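Local coordinates for 4-alpha-glucanotransferase (PDB 5B68), which is an amylomaltase, or disproportionating enzyme, a glucanotransferase built on a TIM-barrel domain with an added beta-sandwich domain, at residues S175-V187 against V208-M221. Numbering follows the deposited sequence.
Sequences SPRSGVMAQIYSV and VAQDGADFLLINPM. With SO4 (sulfate ion), chain H.
Strands 177-182 and 215-218 pair in parallel as neighbours in the TIM barrel, the two strands of a right-handed beta-alpha-beta unit whose crossover is helix 198-209. Their short axes diverge by 27°. Val180 uses both backbone groups: its N donates to Phe215 O (3.1 Å) and its O accepts from Leu217 N, and Leu217 O in turn takes Ala182 N (2.8 Å). Asp214 N donates to Ser178 O, one step nearer the N-terminal end. Gly179 CA makes a CH-pi contact over the Phe215 face, 3.5 Å from the ring centroid; the ring reaches there because CG stands between the backbone N and carbonyl carbon (chi1 64°). At the partly exposed end, Arg177 NH1 forms a salt bridge to Asp214 OD2 (3.1 Å), within the guanidinium plane but from above the carboxylate, while NE and NH2 share Ser175 OG and NH2 also holds a sulfate ion; Asp214 OD1 is taken by Ser380 N. Val180 CG2 points tip to tip at Val208 (CB 3.8 Å), tying sheet to crossover helix. Leu204 and Leu201 of that helix cover Ala182 and Leu216, while strands 645-649 and 382-387 continue the barrel on either side.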
loop_
_atom_site.group_PDB
_atom_site.type_symbol
_atom_site.label_atom_id
_atom_site.label_comp_id
_atom_site.label_asym_id
_atom_site.label_seq_id
_atom_site.Cartn_x
_atom_site.Cartn_y
_atom_site.Cartn_z
ATOM N N SER A 175 24.999 5.095 -2.810
ATOM C CA SER A 175 25.422 4.132 -1.811
ATOM C C SER A 175 24.441 2.954 -1.754
ATOM O O SER A 175 23.636 2.858 -0.857
ATOM C CB SER A 175 25.569 4.819 -0.450
ATOM O OG SER A 175 26.021 3.935 0.537
ATOM N N PRO A 176 24.503 2.048 -2.724
ATOM C CA PRO A 176 23.507 0.977 -2.788
ATOM C C PRO A 176 23.551 0.041 -1.594
ATOM O O PRO A 176 24.601 -0.309 -1.128
ATOM C CB PRO A 176 23.864 0.231 -4.075
ATOM C CG PRO A 176 24.563 1.239 -4.893
ATOM C CD PRO A 176 25.359 2.040 -3.915
ATOM N N ARG A 177 22.383 -0.365 -1.139
ATOM C CA ARG A 177 22.241 -1.179 0.048
ATOM C C ARG A 177 21.359 -2.387 -0.208
ATOM O O ARG A 177 20.687 -2.473 -1.212
ATOM C CB ARG A 177 21.623 -0.400 1.200
ATOM C CG ARG A 177 22.273 0.917 1.496
ATOM C CD ARG A 177 23.730 0.801 1.897
ATOM N NE ARG A 177 24.257 2.137 2.051
ATOM C CZ ARG A 177 24.147 2.850 3.151
ATOM N NH1 ARG A 177 23.581 2.327 4.214
ATOM N NH2 ARG A 177 24.612 4.076 3.186
ATOM N N SER A 178 21.384 -3.309 0.737
ATOM C CA SER A 178 20.499 -4.482 0.683
ATOM C C SER A 178 19.582 -4.465 1.857
ATOM O O SER A 178 19.869 -3.811 2.868
ATOM C CB SER A 178 21.261 -5.810 0.690
ATOM O OG SER A 178 21.855 -6.046 1.955
ATOM N N GLY A 179 18.538 -5.266 1.763
ATOM C CA GLY A 179 17.623 -5.518 2.870
ATOM C C GLY A 179 16.978 -6.857 2.733
ATOM O O GLY A 179 17.388 -7.613 1.876
ATOM N N VAL A 180 16.019 -7.149 3.622
ATOM C CA VAL A 180 15.374 -8.397 3.734
ATOM C C VAL A 180 13.871 -8.115 3.735
ATOM O O VAL A 180 13.416 -7.108 4.326
ATOM C CB VAL A 180 15.724 -9.112 5.078
ATOM C CG1 VAL A 180 14.873 -10.366 5.281
ATOM C CG2 VAL A 180 17.239 -9.448 5.177
ATOM N N MET A 181 13.114 -8.950 3.061
ATOM C CA MET A 181 11.638 -8.936 3.159
ATOM C C MET A 181 11.122 -10.119 3.950
ATOM O O MET A 181 11.531 -11.282 3.721
ATOM C CB MET A 181 10.962 -8.940 1.789
ATOM C CG MET A 181 9.409 -8.936 1.809
ATOM S SD MET A 181 8.599 -10.521 2.060
ATOM C CE MET A 181 8.613 -11.088 0.357
ATOM N N ALA A 182 10.217 -9.855 4.886
ATOM C CA ALA A 182 9.605 -10.910 5.661
ATOM C C ALA A 182 8.087 -10.694 5.744
ATOM O O ALA A 182 7.634 -9.557 5.892
ATOM C CB ALA A 182 10.141 -10.972 7.057
ATOM N N GLN A 183 7.345 -11.793 5.638
ATOM C CA GLN A 183 5.919 -11.784 5.953
ATOM C C GLN A 183 5.799 -11.980 7.450
ATOM O O GLN A 183 5.817 -13.113 7.981
ATOM C CB GLN A 183 5.180 -12.846 5.157
ATOM C CG GLN A 183 5.295 -12.639 3.688
ATOM C CD GLN A 183 4.459 -11.469 3.184
ATOM O OE1 GLN A 183 3.242 -11.520 3.305
ATOM N NE2 GLN A 183 5.083 -10.452 2.596
ATOM N N ILE A 184 5.767 -10.880 8.202
ATOM C CA ILE A 184 6.026 -10.965 9.636
ATOM C C ILE A 184 5.054 -11.846 10.445
ATOM O O ILE A 184 5.464 -12.449 11.439
ATOM C CB ILE A 184 6.225 -9.532 10.287
ATOM C CG1 ILE A 184 6.826 -9.610 11.681
ATOM C CG2 ILE A 184 4.900 -8.806 10.309
ATOM C CD1 ILE A 184 8.208 -10.211 11.658
ATOM N N TYR A 185 3.797 -11.894 10.033
ATOM C CA TYR A 185 2.770 -12.772 10.695
ATOM C C TYR A 185 3.252 -14.259 10.644
ATOM O O TYR A 185 2.894 -15.067 11.483
ATOM C CB TYR A 185 1.392 -12.652 9.965
ATOM C CG TYR A 185 1.438 -12.817 8.489
ATOM C CD1 TYR A 185 1.427 -14.106 7.921
ATOM C CD2 TYR A 185 1.581 -11.739 7.634
ATOM C CE1 TYR A 185 1.533 -14.283 6.586
ATOM C CE2 TYR A 185 1.698 -11.905 6.257
ATOM C CZ TYR A 185 1.688 -13.205 5.759
ATOM O OH TYR A 185 1.822 -13.441 4.438
ATOM N N SER A 186 4.043 -14.578 9.633
ATOM C CA SER A 186 4.507 -15.957 9.438
ATOM C C SER A 186 5.796 -16.304 10.153
ATOM O O SER A 186 6.176 -17.478 10.141
ATOM C CB SER A 186 4.701 -16.285 7.945
ATOM O OG SER A 186 5.870 -15.679 7.359
ATOM N N VAL A 187 6.468 -15.325 10.745
ATOM C CA VAL A 187 7.748 -15.551 11.392
ATOM C C VAL A 187 7.591 -15.477 12.893
ATOM O O VAL A 187 7.189 -14.473 13.427
ATOM C CB VAL A 187 8.781 -14.489 10.988
ATOM C CG1 VAL A 187 10.156 -14.850 11.507
ATOM C CG2 VAL A 187 8.808 -14.316 9.501
ATOM N N VAL A 208 18.741 -9.499 11.310
ATOM C CA VAL A 208 19.225 -9.488 9.894
ATOM C C VAL A 208 20.135 -8.298 9.728
ATOM O O VAL A 208 20.968 -8.300 8.833
ATOM C CB VAL A 208 18.097 -9.513 8.867
ATOM C CG1 VAL A 208 17.268 -10.771 8.987
ATOM C CG2 VAL A 208 17.188 -8.302 9.019
ATOM N N ALA A 209 20.019 -7.278 10.590
ATOM C CA ALA A 209 20.900 -6.134 10.516
ATOM C C ALA A 209 22.364 -6.538 10.843
ATOM O O ALA A 209 23.288 -5.881 10.407
ATOM C CB ALA A 209 20.452 -5.085 11.510
ATOM N N GLN A 210 22.558 -7.642 11.575
ATOM C CA GLN A 210 23.929 -8.029 12.034
ATOM C C GLN A 210 24.681 -8.544 10.827
ATOM O O GLN A 210 25.906 -8.630 10.845
ATOM C CB GLN A 210 23.835 -9.158 13.056
ATOM C CG GLN A 210 23.147 -8.691 14.300
ATOM C CD GLN A 210 22.757 -9.789 15.257
ATOM O OE1 GLN A 210 22.847 -10.990 14.962
ATOM N NE2 GLN A 210 22.186 -9.367 16.381
ATOM N N ASP A 211 23.957 -8.972 9.797
ATOM C CA ASP A 211 24.578 -9.433 8.579
ATOM C C ASP A 211 24.525 -8.497 7.400
ATOM O O ASP A 211 24.838 -8.949 6.295
ATOM C CB ASP A 211 24.070 -10.832 8.234
ATOM C CG ASP A 211 24.226 -11.754 9.392
ATOM O OD1 ASP A 211 25.382 -12.000 9.756
ATOM O OD2 ASP A 211 23.238 -12.172 10.000
ATOM N N GLY A 212 24.212 -7.227 7.640
ATOM C CA GLY A 212 24.320 -6.226 6.616
ATOM C C GLY A 212 23.036 -5.587 6.101
ATOM O O GLY A 212 23.107 -4.709 5.328
ATOM N N ALA A 213 21.867 -6.118 6.461
ATOM C CA ALA A 213 20.628 -5.578 5.966
ATOM C C ALA A 213 20.432 -4.158 6.459
ATOM O O ALA A 213 20.602 -3.910 7.652
ATOM C CB ALA A 213 19.474 -6.462 6.436
ATOM N N ASP A 214 20.007 -3.256 5.569
ATOM C CA ASP A 214 19.689 -1.862 5.932
ATOM C C ASP A 214 18.164 -1.581 6.037
ATOM O O ASP A 214 17.791 -0.499 6.561
ATOM C CB ASP A 214 20.353 -0.877 4.987
ATOM C CG ASP A 214 21.760 -0.486 5.463
ATOM O OD1 ASP A 214 21.881 -0.185 6.661
ATOM O OD2 ASP A 214 22.732 -0.583 4.657
ATOM N N PHE A 215 17.339 -2.528 5.619
ATOM C CA PHE A 215 15.919 -2.417 5.834
ATOM C C PHE A 215 15.285 -3.776 6.021
ATOM O O PHE A 215 15.839 -4.764 5.621
ATOM C CB PHE A 215 15.252 -1.662 4.692
ATOM C CG PHE A 215 15.345 -2.343 3.376
ATOM C CD1 PHE A 215 14.392 -3.242 2.997
ATOM C CD2 PHE A 215 16.362 -2.061 2.506
ATOM C CE1 PHE A 215 14.461 -3.871 1.790
ATOM C CE2 PHE A 215 16.436 -2.687 1.292
ATOM C CZ PHE A 215 15.488 -3.586 0.931
ATOM N N LEU A 216 14.120 -3.785 6.647
ATOM C CA LEU A 216 13.284 -4.954 6.723
ATOM C C LEU A 216 11.900 -4.586 6.149
ATOM O O LEU A 216 11.128 -3.863 6.762
ATOM C CB LEU A 216 13.143 -5.441 8.161
ATOM C CG LEU A 216 12.278 -6.660 8.337
ATOM C CD1 LEU A 216 12.917 -7.893 7.709
ATOM C CD2 LEU A 216 12.027 -6.853 9.808
ATOM N N LEU A 217 11.664 -5.057 4.935
ATOM C CA LEU A 217 10.378 -4.834 4.230
ATOM C C LEU A 217 9.438 -5.864 4.722
ATOM O O LEU A 217 9.745 -7.071 4.711
ATOM C CB LEU A 217 10.569 -4.927 2.704
ATOM C CG LEU A 217 9.391 -5.002 1.770
ATOM C CD1 LEU A 217 8.531 -3.738 1.903
ATOM C CD2 LEU A 217 9.785 -5.083 0.323
ATOM N N ILE A 218 8.246 -5.422 5.083
ATOM C CA ILE A 218 7.202 -6.272 5.554
ATOM C C ILE A 218 5.882 -6.133 4.776
ATOM O O ILE A 218 5.711 -5.294 3.888
ATOM C CB ILE A 218 6.980 -6.131 7.076
ATOM C CG1 ILE A 218 6.519 -4.694 7.416
ATOM C CG2 ILE A 218 8.257 -6.496 7.825
ATOM C CD1 ILE A 218 6.071 -4.504 8.828
ATOM N N ASN A 219 4.982 -7.054 5.057
ATOM C CA ASN A 219 3.614 -6.961 4.563
ATOM C C ASN A 219 2.898 -5.767 5.140
ATOM O O ASN A 219 3.285 -5.264 6.179
ATOM C CB ASN A 219 2.815 -8.220 4.935
ATOM C CG ASN A 219 2.861 -8.503 6.433
ATOM O OD1 ASN A 219 1.914 -8.182 7.225
ATOM N ND2 ASN A 219 3.936 -9.040 6.867
ATOM N N PRO A 220 1.773 -5.359 4.471
ATOM C CA PRO A 220 0.934 -4.332 5.046
ATOM C C PRO A 220 0.481 -4.768 6.437
ATOM O O PRO A 220 0.212 -5.966 6.691
ATOM C CB PRO A 220 -0.278 -4.279 4.067
ATOM C CG PRO A 220 0.219 -4.835 2.753
ATOM C CD PRO A 220 1.253 -5.837 3.180
ATOM N N MET A 221 0.366 -3.788 7.305
ATOM C CA MET A 221 -0.038 -4.024 8.704
ATOM C C MET A 221 -1.339 -3.286 9.114
ATOM O O MET A 221 -1.610 -3.016 10.307
ATOM C CB MET A 221 1.090 -3.527 9.575
ATOM C CG MET A 221 2.466 -4.130 9.244
ATOM S SD MET A 221 2.529 -5.840 9.811
ATOM C CE MET A 221 2.865 -5.515 11.541
HETATM S S SO4 H . 24.232 5.553 6.741
HETATM O O1 SO4 H . 25.351 6.527 6.736
HETATM O O2 SO4 H . 23.228 5.826 7.816
HETATM O O3 SO4 H . 23.579 5.640 5.420
HETATM O O4 SO4 H . 24.798 4.201 6.964
HETATM O O HOH W 1 23.020 -2.833 3.141
#